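Local coordinates for taurine:2-oxoglutarate aminotransferase (PDB 6JIX), which probably transfers the amino group of taurine to 2-oxoglutarate, using pyridoxal 5'-phosphate as its cofactor, at residues 49-62 against 407-421. Residues are numbered along the deposited sequence; the frame is centred on the assembly and turned at random.
Sequences YTDMSSLLVCSNLG and FSTFGRETNINICPP. With GLU (glutamic acid), chain N.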
ATOM      1  N   TYR A  49     -15.338 -22.039 -11.276  1.00 28.87           N
ATOM      2  CA  TYR A  49     -14.419 -21.401 -12.208  1.00 31.19           C
ATOM      3  C   TYR A  49     -13.019 -21.926 -11.930  1.00 27.50           C
ATOM      4  O   TYR A  49     -12.578 -21.947 -10.778  1.00 30.51           O
ATOM      5  CB  TYR A  49     -14.485 -19.864 -12.078  1.00 28.82           C
ATOM      6  CG  TYR A  49     -15.893 -19.366 -12.318  1.00 31.00           C
ATOM      7  CD1 TYR A  49     -16.344 -19.059 -13.607  1.00 31.13           C
ATOM      8  CD2 TYR A  49     -16.804 -19.284 -11.266  1.00 30.09           C
ATOM      9  CE1 TYR A  49     -17.663 -18.650 -13.834  1.00 32.43           C
ATOM     10  CE2 TYR A  49     -18.124 -18.876 -11.477  1.00 33.25           C
ATOM     11  CZ  TYR A  49     -18.549 -18.562 -12.761  1.00 38.20           C
ATOM     12  OH  TYR A  49     -19.859 -18.157 -12.943  1.00 40.62           O
ATOM     13  N   THR A  50     -12.314 -22.327 -12.980  1.00 25.70           N
ATOM     14  CA  THR A  50     -10.930 -22.756 -12.849  1.00 28.18           C
ATOM     15  C   THR A  50     -10.071 -21.514 -13.018  1.00 31.96           C
ATOM     16  O   THR A  50     -10.124 -20.847 -14.062  1.00 33.67           O
ATOM     17  CB  THR A  50     -10.570 -23.823 -13.893  1.00 30.27           C
ATOM     18  OG1 THR A  50     -11.663 -24.742 -14.052  1.00 29.61           O
ATOM     19  CG2 THR A  50      -9.334 -24.608 -13.476  1.00 25.17           C
ATOM     20  N   ASP A  51      -9.263 -21.214 -12.001  1.00 26.33           N
ATOM     21  CA  ASP A  51      -8.564 -19.932 -11.938  1.00 28.11           C
ATOM     22  C   ASP A  51      -7.295 -20.003 -12.792  1.00 28.05           C
ATOM     23  O   ASP A  51      -6.166 -20.102 -12.303  1.00 25.32           O
ATOM     24  CB  ASP A  51      -8.259 -19.581 -10.489  1.00 26.42           C
ATOM     25  CG  ASP A  51      -7.734 -18.176 -10.331  1.00 32.10           C
ATOM     26  OD1 ASP A  51      -7.814 -17.392 -11.307  1.00 34.06           O
ATOM     27  OD2 ASP A  51      -7.243 -17.861  -9.221  1.00 34.84           O
ATOM     28  N   MET A  52      -7.489 -19.901 -14.105  1.00 26.07           N
ATOM     29  CA  MET A  52      -6.385 -20.013 -15.048  1.00 28.46           C
ATOM     30  C   MET A  52      -5.496 -18.760 -15.118  1.00 30.03           C
ATOM     31  O   MET A  52      -4.429 -18.811 -15.748  1.00 30.24           O
ATOM     32  CB  MET A  52      -6.955 -20.360 -16.427  1.00 26.74           C
ATOM     33  CG  MET A  52      -7.601 -21.729 -16.456  1.00 30.55           C
ATOM     34  SD  MET A  52      -6.446 -23.029 -15.951  1.00 27.96           S
ATOM     35  CE  MET A  52      -5.348 -23.013 -17.382  1.00 31.30           C
ATOM     36  N   SER A  53      -5.864 -17.662 -14.453  1.00 23.64           N
ATOM     37  CA  SER A  53      -5.013 -16.481 -14.373  1.00 27.40           C
ATOM     38  C   SER A  53      -4.454 -16.266 -12.969  1.00 30.61           C
ATOM     39  O   SER A  53      -3.851 -15.217 -12.703  1.00 26.29           O
ATOM     40  CB  SER A  53      -5.788 -15.233 -14.796  1.00 25.46           C
ATOM     41  OG  SER A  53      -6.628 -14.800 -13.730  1.00 23.31           O
ATOM     42  N   SER A  54      -4.658 -17.225 -12.062  1.00 28.47           N
ATOM     43  CA  SER A  54      -4.217 -17.089 -10.678  1.00 26.79           C
ATOM     44  C   SER A  54      -4.708 -15.779 -10.070  1.00 27.52           C
ATOM     45  O   SER A  54      -3.987 -15.112  -9.318  1.00 24.91           O
ATOM     46  CB  SER A  54      -2.702 -17.195 -10.574  1.00 24.13           C
ATOM     47  OG  SER A  54      -2.335 -18.549 -10.487  1.00 27.77           O
ATOM     48  N   LEU A  55      -5.966 -15.438 -10.373  1.00 27.67           N
ATOM     49  CA  LEU A  55      -6.582 -14.146 -10.079  1.00 30.07           C
ATOM     50  C   LEU A  55      -5.830 -13.036 -10.821  1.00 30.07           C
ATOM     51  O   LEU A  55      -6.011 -12.883 -12.034  1.00 28.14           O
ATOM     52  CB  LEU A  55      -6.655 -13.902  -8.569  1.00 29.95           C
ATOM     53  CG  LEU A  55      -7.603 -14.843  -7.814  1.00 28.70           C
ATOM     54  CD1 LEU A  55      -7.806 -14.363  -6.369  1.00 25.22           C
ATOM     55  CD2 LEU A  55      -8.926 -14.957  -8.549  1.00 23.04           C
ATOM     56  N   LEU A  56      -4.945 -12.297 -10.145  1.00 25.38           N
ATOM     57  CA  LEU A  56      -4.142 -11.318 -10.867  1.00 30.46           C
ATOM     58  C   LEU A  56      -2.700 -11.809 -10.991  1.00 31.27           C
ATOM     59  O   LEU A  56      -1.752 -11.056 -10.740  1.00 31.07           O
ATOM     60  CB  LEU A  56      -4.230  -9.950 -10.168  1.00 24.39           C
ATOM     61  CG  LEU A  56      -5.634  -9.346 -10.352  1.00 23.72           C
ATOM     62  CD1 LEU A  56      -6.020  -8.253  -9.328  1.00 20.20           C
ATOM     63  CD2 LEU A  56      -5.829  -8.863 -11.800  1.00 21.99           C
ATOM     64  N   VAL A  57      -2.533 -13.064 -11.425  1.00 29.39           N
ATOM     65  CA  VAL A  57      -1.230 -13.729 -11.453  1.00 28.55           C
ATOM     66  C   VAL A  57      -0.574 -13.594 -10.077  1.00 26.10           C
ATOM     67  O   VAL A  57       0.611 -13.254  -9.978  1.00 26.68           O
ATOM     68  CB  VAL A  57      -0.317 -13.168 -12.569  1.00 29.53           C
ATOM     69  CG1 VAL A  57       0.775 -14.150 -12.893  1.00 25.92           C
ATOM     70  CG2 VAL A  57      -1.113 -12.861 -13.827  1.00 26.14           C
ATOM     71  N   CYS A  58      -1.335 -13.849  -9.005  1.00 24.79           N
ATOM     72  CA  CYS A  58      -0.812 -13.705  -7.645  1.00 29.86           C
ATOM     73  C   CYS A  58      -1.045 -14.950  -6.791  1.00 29.75           C
ATOM     74  O   CYS A  58      -0.239 -15.257  -5.906  1.00 29.08           O
ATOM     75  CB  CYS A  58      -1.422 -12.485  -6.942  1.00 26.90           C
ATOM     76  SG  CYS A  58      -3.230 -12.452  -6.919  1.00 29.99           S
ATOM     77  N   SER A  59      -2.144 -15.670  -7.028  1.00 28.18           N
ATOM     78  CA  SER A  59      -2.467 -16.844  -6.213  1.00 27.16           C
ATOM     79  C   SER A  59      -1.599 -18.035  -6.638  1.00 26.64           C
ATOM     80  O   SER A  59      -2.077 -19.080  -7.075  1.00 26.86           O
ATOM     81  CB  SER A  59      -3.953 -17.147  -6.322  1.00 27.93           C
ATOM     82  OG  SER A  59      -4.714 -16.043  -5.841  1.00 37.75           O
ATOM     83  N   ASN A  60      -0.294 -17.889  -6.398  1.00 25.12           N
ATOM     84  CA  ASN A  60       0.692 -18.783  -6.987  1.00 22.26           C
ATOM     85  C   ASN A  60       0.543 -20.221  -6.491  1.00 26.06           C
ATOM     86  O   ASN A  60       0.856 -21.168  -7.229  1.00 24.03           O
ATOM     87  CB  ASN A  60       2.094 -18.248  -6.695  1.00 25.39           C
ATOM     88  CG  ASN A  60       2.547 -17.196  -7.717  1.00 28.84           C
ATOM     89  OD1 ASN A  60       1.736 -16.623  -8.443  1.00 24.01           O
ATOM     90  ND2 ASN A  60       3.849 -16.953  -7.776  1.00 24.77           N
ATOM     91  N   LEU A  61       0.127 -20.410  -5.236  1.00 24.27           N
ATOM     92  CA  LEU A  61      -0.054 -21.740  -4.663  1.00 23.43           C
ATOM     93  C   LEU A  61      -1.525 -22.142  -4.574  1.00 24.98           C
ATOM     94  O   LEU A  61      -1.900 -22.923  -3.690  1.00 24.61           O
ATOM     95  CB  LEU A  61       0.595 -21.816  -3.281  1.00 20.51           C
ATOM     96  CG  LEU A  61       2.112 -21.667  -3.314  1.00 21.69           C
ATOM     97  CD1 LEU A  61       2.701 -21.715  -1.917  1.00 21.89           C
ATOM     98  CD2 LEU A  61       2.697 -22.766  -4.196  1.00 24.71           C
ATOM     99  N   GLY A  62      -2.362 -21.637  -5.484  1.00 22.32           N
ATOM    100  CA  GLY A  62      -3.775 -21.902  -5.404  1.00 20.99           C
ATOM    101  C   GLY A  62      -4.397 -21.153  -4.238  1.00 25.04           C
ATOM    102  O   GLY A  62      -3.820 -20.236  -3.659  1.00 24.66           O
ATOM    103  N   PHE A 407     -13.359 -21.259 -17.565  1.00 32.88           N
ATOM    104  CA  PHE A 407     -11.953 -20.936 -17.782  1.00 32.10           C
ATOM    105  C   PHE A 407     -11.815 -19.445 -17.492  1.00 33.02           C
ATOM    106  O   PHE A 407     -12.097 -18.608 -18.354  1.00 34.63           O
ATOM    107  CB  PHE A 407     -11.545 -21.304 -19.207  1.00 32.32           C
ATOM    108  CG  PHE A 407     -10.077 -21.207 -19.473  1.00 28.10           C
ATOM    109  CD1 PHE A 407      -9.446 -19.976 -19.524  1.00 28.09           C
ATOM    110  CD2 PHE A 407      -9.331 -22.354 -19.697  1.00 27.90           C
ATOM    111  CE1 PHE A 407      -8.086 -19.894 -19.792  1.00 32.98           C
ATOM    112  CE2 PHE A 407      -7.972 -22.281 -19.956  1.00 28.35           C
ATOM    113  CZ  PHE A 407      -7.349 -21.049 -20.010  1.00 31.91           C
ATOM    114  N   SER A 408     -11.419 -19.120 -16.259  1.00 32.53           N
ATOM    115  CA  SER A 408     -11.353 -17.741 -15.782  1.00 32.08           C
ATOM    116  C   SER A 408      -9.950 -17.183 -15.991  1.00 27.72           C
ATOM    117  O   SER A 408      -8.984 -17.684 -15.408  1.00 25.12           O
ATOM    118  CB  SER A 408     -11.744 -17.657 -14.304  1.00 29.22           C
ATOM    119  OG  SER A 408     -11.063 -16.588 -13.658  1.00 30.96           O
ATOM    120  N   THR A 409      -9.848 -16.124 -16.791  1.00 30.04           N
ATOM    121  CA  THR A 409      -8.576 -15.457 -17.018  1.00 29.00           C
ATOM    122  C   THR A 409      -8.851 -14.001 -17.373  1.00 30.64           C
ATOM    123  O   THR A 409      -9.991 -13.523 -17.294  1.00 34.32           O
ATOM    124  CB  THR A 409      -7.767 -16.199 -18.094  1.00 29.14           C
ATOM    125  OG1 THR A 409      -6.406 -15.757 -18.073  1.00 30.75           O
ATOM    126  CG2 THR A 409      -8.364 -15.996 -19.491  1.00 26.04           C
ATOM    127  N   PHE A 410      -7.792 -13.285 -17.740  1.00 29.56           N
ATOM    128  CA  PHE A 410      -7.903 -11.895 -18.156  1.00 32.24           C
ATOM    129  C   PHE A 410      -6.790 -11.621 -19.148  1.00 32.81           C
ATOM    130  O   PHE A 410      -5.913 -12.455 -19.375  1.00 30.44           O
ATOM    131  CB  PHE A 410      -7.831 -10.929 -16.960  1.00 33.00           C
ATOM    132  CG  PHE A 410      -6.426 -10.696 -16.445  1.00 35.22           C
ATOM    133  CD1 PHE A 410      -5.791 -11.648 -15.645  1.00 32.85           C
ATOM    134  CD2 PHE A 410      -5.737  -9.527 -16.758  1.00 33.62           C
ATOM    135  CE1 PHE A 410      -4.485 -11.441 -15.174  1.00 32.38           C
ATOM    136  CE2 PHE A 410      -4.429  -9.313 -16.287  1.00 30.44           C
ATOM    137  CZ  PHE A 410      -3.806 -10.266 -15.499  1.00 27.95           C
ATOM    138  N   GLY A 411      -6.823 -10.425 -19.721  1.00 39.00           N
ATOM    139  CA  GLY A 411      -5.761  -9.989 -20.606  1.00 32.44           C
ATOM    140  C   GLY A 411      -5.736  -8.479 -20.633  1.00 32.39           C
ATOM    141  O   GLY A 411      -6.602  -7.810 -20.066  1.00 30.28           O
ATOM    142  N   ARG A 412      -4.690  -7.950 -21.253  1.00 35.05           N
ATOM    143  CA  ARG A 412      -4.604  -6.532 -21.568  1.00 28.08           C
ATOM    144  C   ARG A 412      -4.326  -6.393 -23.052  1.00 29.06           C
ATOM    145  O   ARG A 412      -3.830  -7.319 -23.703  1.00 32.50           O
ATOM    146  CB  ARG A 412      -3.528  -5.824 -20.736  1.00 26.52           C
ATOM    147  CG  ARG A 412      -3.964  -5.614 -19.270  1.00 29.37           C
ATOM    148  CD  ARG A 412      -3.130  -4.559 -18.567  1.00 30.41           C
ATOM    149  NE  ARG A 412      -3.322  -3.245 -19.167  1.00 28.59           N
ATOM    150  CZ  ARG A 412      -4.223  -2.367 -18.747  1.00 29.58           C
ATOM    151  NH1 ARG A 412      -5.013  -2.655 -17.716  1.00 25.86           N
ATOM    152  NH2 ARG A 412      -4.334  -1.203 -19.363  1.00 30.84           N
ATOM    153  N   GLU A 413      -4.706  -5.251 -23.608  1.00 24.65           N
ATOM    154  CA  GLU A 413      -4.408  -4.949 -25.011  1.00 29.53           C
ATOM    155  C   GLU A 413      -4.968  -6.066 -25.887  1.00 32.28           C
ATOM    156  O   GLU A 413      -6.197  -6.271 -25.891  1.00 30.98           O
ATOM    157  CB  GLU A 413      -2.899  -4.713 -25.144  1.00 28.27           C
ATOM    158  CG  GLU A 413      -2.397  -3.406 -24.549  1.00 29.78           C
ATOM    159  CD  GLU A 413      -3.467  -2.322 -24.498  1.00 34.33           C
ATOM    160  OE1 GLU A 413      -4.148  -2.072 -25.528  1.00 35.58           O
ATOM    161  OE2 GLU A 413      -3.618  -1.714 -23.417  1.00 31.95           O
ATOM    162  N   THR A 414      -4.143  -6.779 -26.652  1.00 25.47           N
ATOM    163  CA  THR A 414      -4.577  -7.750 -27.646  1.00 30.22           C
ATOM    164  C   THR A 414      -4.252  -9.174 -27.205  1.00 33.08           C
ATOM    165  O   THR A 414      -4.151 -10.073 -28.047  1.00 30.07           O
ATOM    166  CB  THR A 414      -3.936  -7.438 -29.017  1.00 34.00           C
ATOM    167  OG1 THR A 414      -4.741  -7.942 -30.089  1.00 33.18           O
ATOM    168  CG2 THR A 414      -2.545  -8.049 -29.164  1.00 28.96           C
ATOM    169  N   ASN A 415      -4.091  -9.395 -25.892  1.00 35.80           N
ATOM    170  CA  ASN A 415      -3.587 -10.658 -25.369  1.00 29.18           C
ATOM    171  C   ASN A 415      -4.589 -11.360 -24.476  1.00 25.53           C
ATOM    172  O   ASN A 415      -5.433 -10.736 -23.828  1.00 29.22           O
ATOM    173  CB  ASN A 415      -2.301 -10.466 -24.583  1.00 20.98           C
ATOM    174  CG  ASN A 415      -1.301  -9.667 -25.350  1.00 26.61           C
ATOM    175  OD1 ASN A 415      -1.158  -8.451 -25.142  1.00 26.92           O
ATOM    176  ND2 ASN A 415      -0.632 -10.322 -26.293  1.00 28.25           N
ATOM    177  N   ILE A 416      -4.460 -12.681 -24.461  1.00 29.08           N
ATOM    178  CA  ILE A 416      -5.053 -13.541 -23.452  1.00 29.44           C
ATOM    179  C   ILE A 416      -3.911 -14.101 -22.623  1.00 29.70           C
ATOM    180  O   ILE A 416      -2.951 -14.659 -23.168  1.00 29.89           O
ATOM    181  CB  ILE A 416      -5.896 -14.667 -24.072  1.00 27.04           C
ATOM    182  CG1 ILE A 416      -6.860 -14.091 -25.115  1.00 29.65           C
ATOM    183  CG2 ILE A 416      -6.685 -15.346 -22.990  1.00 28.32           C
ATOM    184  CD1 ILE A 416      -7.746 -15.104 -25.782  1.00 22.39           C
ATOM    185  N   ASN A 417      -3.998 -13.922 -21.312  1.00 30.68           N
ATOM    186  CA  ASN A 417      -3.030 -14.540 -20.423  1.00 32.71           C
ATOM    187  C   ASN A 417      -3.452 -15.961 -20.104  1.00 32.46           C
ATOM    188  O   ASN A 417      -4.644 -16.275 -20.024  1.00 34.50           O
ATOM    189  CB  ASN A 417      -2.897 -13.758 -19.115  1.00 30.96           C
ATOM    190  CG  ASN A 417      -2.438 -12.334 -19.336  1.00 33.80           C
ATOM    191  OD1 ASN A 417      -1.591 -12.078 -20.192  1.00 28.10           O
ATOM    192  ND2 ASN A 417      -2.990 -11.396 -18.559  1.00 33.54           N
ATOM    193  N   ILE A 418      -2.459 -16.820 -19.910  1.00 26.13           N
ATOM    194  CA  ILE A 418      -2.672 -18.116 -19.296  1.00 26.03           C
ATOM    195  C   ILE A 418      -1.590 -18.244 -18.231  1.00 28.65           C
ATOM    196  O   ILE A 418      -0.419 -18.479 -18.544  1.00 27.82           O
ATOM    197  CB  ILE A 418      -2.641 -19.269 -20.298  1.00 27.83           C
ATOM    198  CG1 ILE A 418      -3.731 -19.062 -21.355  1.00 28.66           C
ATOM    199  CG2 ILE A 418      -2.887 -20.578 -19.572  1.00 29.76           C
ATOM    200  CD1 ILE A 418      -3.232 -18.400 -22.666  1.00 26.73           C
ATOM    201  N   CYS A 419      -1.975 -18.039 -16.972  1.00 27.49           N
ATOM    202  CA  CYS A 419      -1.057 -18.056 -15.835  1.00 25.23           C
ATOM    203  C   CYS A 419      -1.732 -18.815 -14.704  1.00 32.18           C
ATOM    204  O   CYS A 419      -2.107 -18.234 -13.676  1.00 31.92           O
ATOM    205  CB  CYS A 419      -0.699 -16.633 -15.406  1.00 26.59           C
ATOM    206  SG  CYS A 419      -0.100 -15.575 -16.726  1.00 26.72           S
ATOM    207  N   PRO A 420      -1.892 -20.131 -14.858  1.00 29.43           N
ATOM    208  CA  PRO A 420      -2.604 -20.929 -13.849  1.00 22.68           C
ATOM    209  C   PRO A 420      -1.775 -21.097 -12.590  1.00 24.10           C
ATOM    210  O   PRO A 420      -0.550 -20.906 -12.603  1.00 26.51           O
ATOM    211  CB  PRO A 420      -2.817 -22.276 -14.554  1.00 29.85           C
ATOM    212  CG  PRO A 420      -1.666 -22.358 -15.532  1.00 30.04           C
ATOM    213  CD  PRO A 420      -1.441 -20.946 -16.003  1.00 29.21           C
ATOM    214  N   PRO A 421      -2.400 -21.466 -11.477  1.00 25.08           N
ATOM    215  CA  PRO A 421      -1.638 -21.644 -10.237  1.00 26.50           C
ATOM    216  C   PRO A 421      -0.517 -22.660 -10.409  1.00 25.10           C
ATOM    217  O   PRO A 421      -0.663 -23.660 -11.114  1.00 23.92           O
ATOM    218  CB  PRO A 421      -2.693 -22.125  -9.235  1.00 23.08           C
ATOM    219  CG  PRO A 421      -3.989 -21.652  -9.809  1.00 22.38           C
ATOM    220  CD  PRO A 421      -3.833 -21.729 -11.288  1.00 21.71           C
TER
HETATM  221  N   GLU N 501     -10.691 -12.265 -14.487  0.80 37.18           N
HETATM  222  CA  GLU N 501      -9.536 -12.591 -13.670  0.80 34.58           C
HETATM  223  C   GLU N 501      -9.922 -13.450 -12.463  0.80 36.32           C
HETATM  224  O   GLU N 501      -9.745 -14.723 -12.472  0.80 35.48           O
HETATM  225  CB  GLU N 501      -8.945 -11.281 -13.172  0.80 27.26           C
HETATM  226  CG  GLU N 501     -10.059 -10.379 -12.678  0.80 28.14           C
HETATM  227  CD  GLU N 501      -9.535  -8.995 -12.327  0.80 32.87           C
HETATM  228  OE1 GLU N 501      -8.793  -8.465 -13.191  0.80 42.62           O
HETATM  229  OE2 GLU N 501      -9.820  -8.401 -11.226  0.80 29.41           O
HETATM  230  OXT GLU N 501     -10.407 -12.866 -11.464  0.80 27.69           O
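Met52 lies across one face of the Phe407 ring, its CG 3.5 Å from the ring centroid and 10° off the normal, a CH-pi contact. SD keeps an oblique Met-aromatic contact, and the chain bends so that Met52 CE stays by the CE2-CZ rim while also touching Pro420 CB at 3.9 Å and, more loosely, Ile418. Unbranched methionine can follow both ring and proline. Phe407 turns its ring toward Met52 because chi1 (-171°) sets CG opposite the main-chain N; a serine here would probably leave the methionine CG without its aromatic partner and its chain freer to turn.

The second aromatic, Phe410, meets Ser53 and Val57 at its edge, Val57 CG2 standing 3.9 Å from Phe410 CE1, while Leu56 CD2 lies over one face. Branched Val57 also puts CG1 against Cys419 CB. Rigid Pro421 packs its ring against Asp51 O, Ser54 OG, Ser59 and Gly62.

A bound glutamic acid lies against Phe410, Ser53, Leu56 and Ser408. Its amino N donates to Thr409 O (3.2 Å), and its O lies 2.6 Å from Ser408 OG. Small Ser53 fits beside the ligand, its OG donating to Leu55 O at 2.6 Å; Asp51 OD1 receives Leu55 N on its syn side, while OD2 bonds His63. These bonds are likely to steady the type I turn from Asp51 to Ser54. This part of the class-III aminotransferase fold thus lines a glutamate pocket near the cofactor: the Leu56 side chain is about 4 Å from that of Lys281, which binds pyridoxal 5'-phosphate.

In the backbone, Ser408 N donates to Thr50 O (3.1 Å, 159°), pairing strands 407-408 and 48-51 in parallel. Strand 40-43 flanks 48-51 on its other side, while strand 415-418 joins a separate antiparallel sheet beside strand 370-376. Helix 395-404 packs on Tyr49 and Ser408.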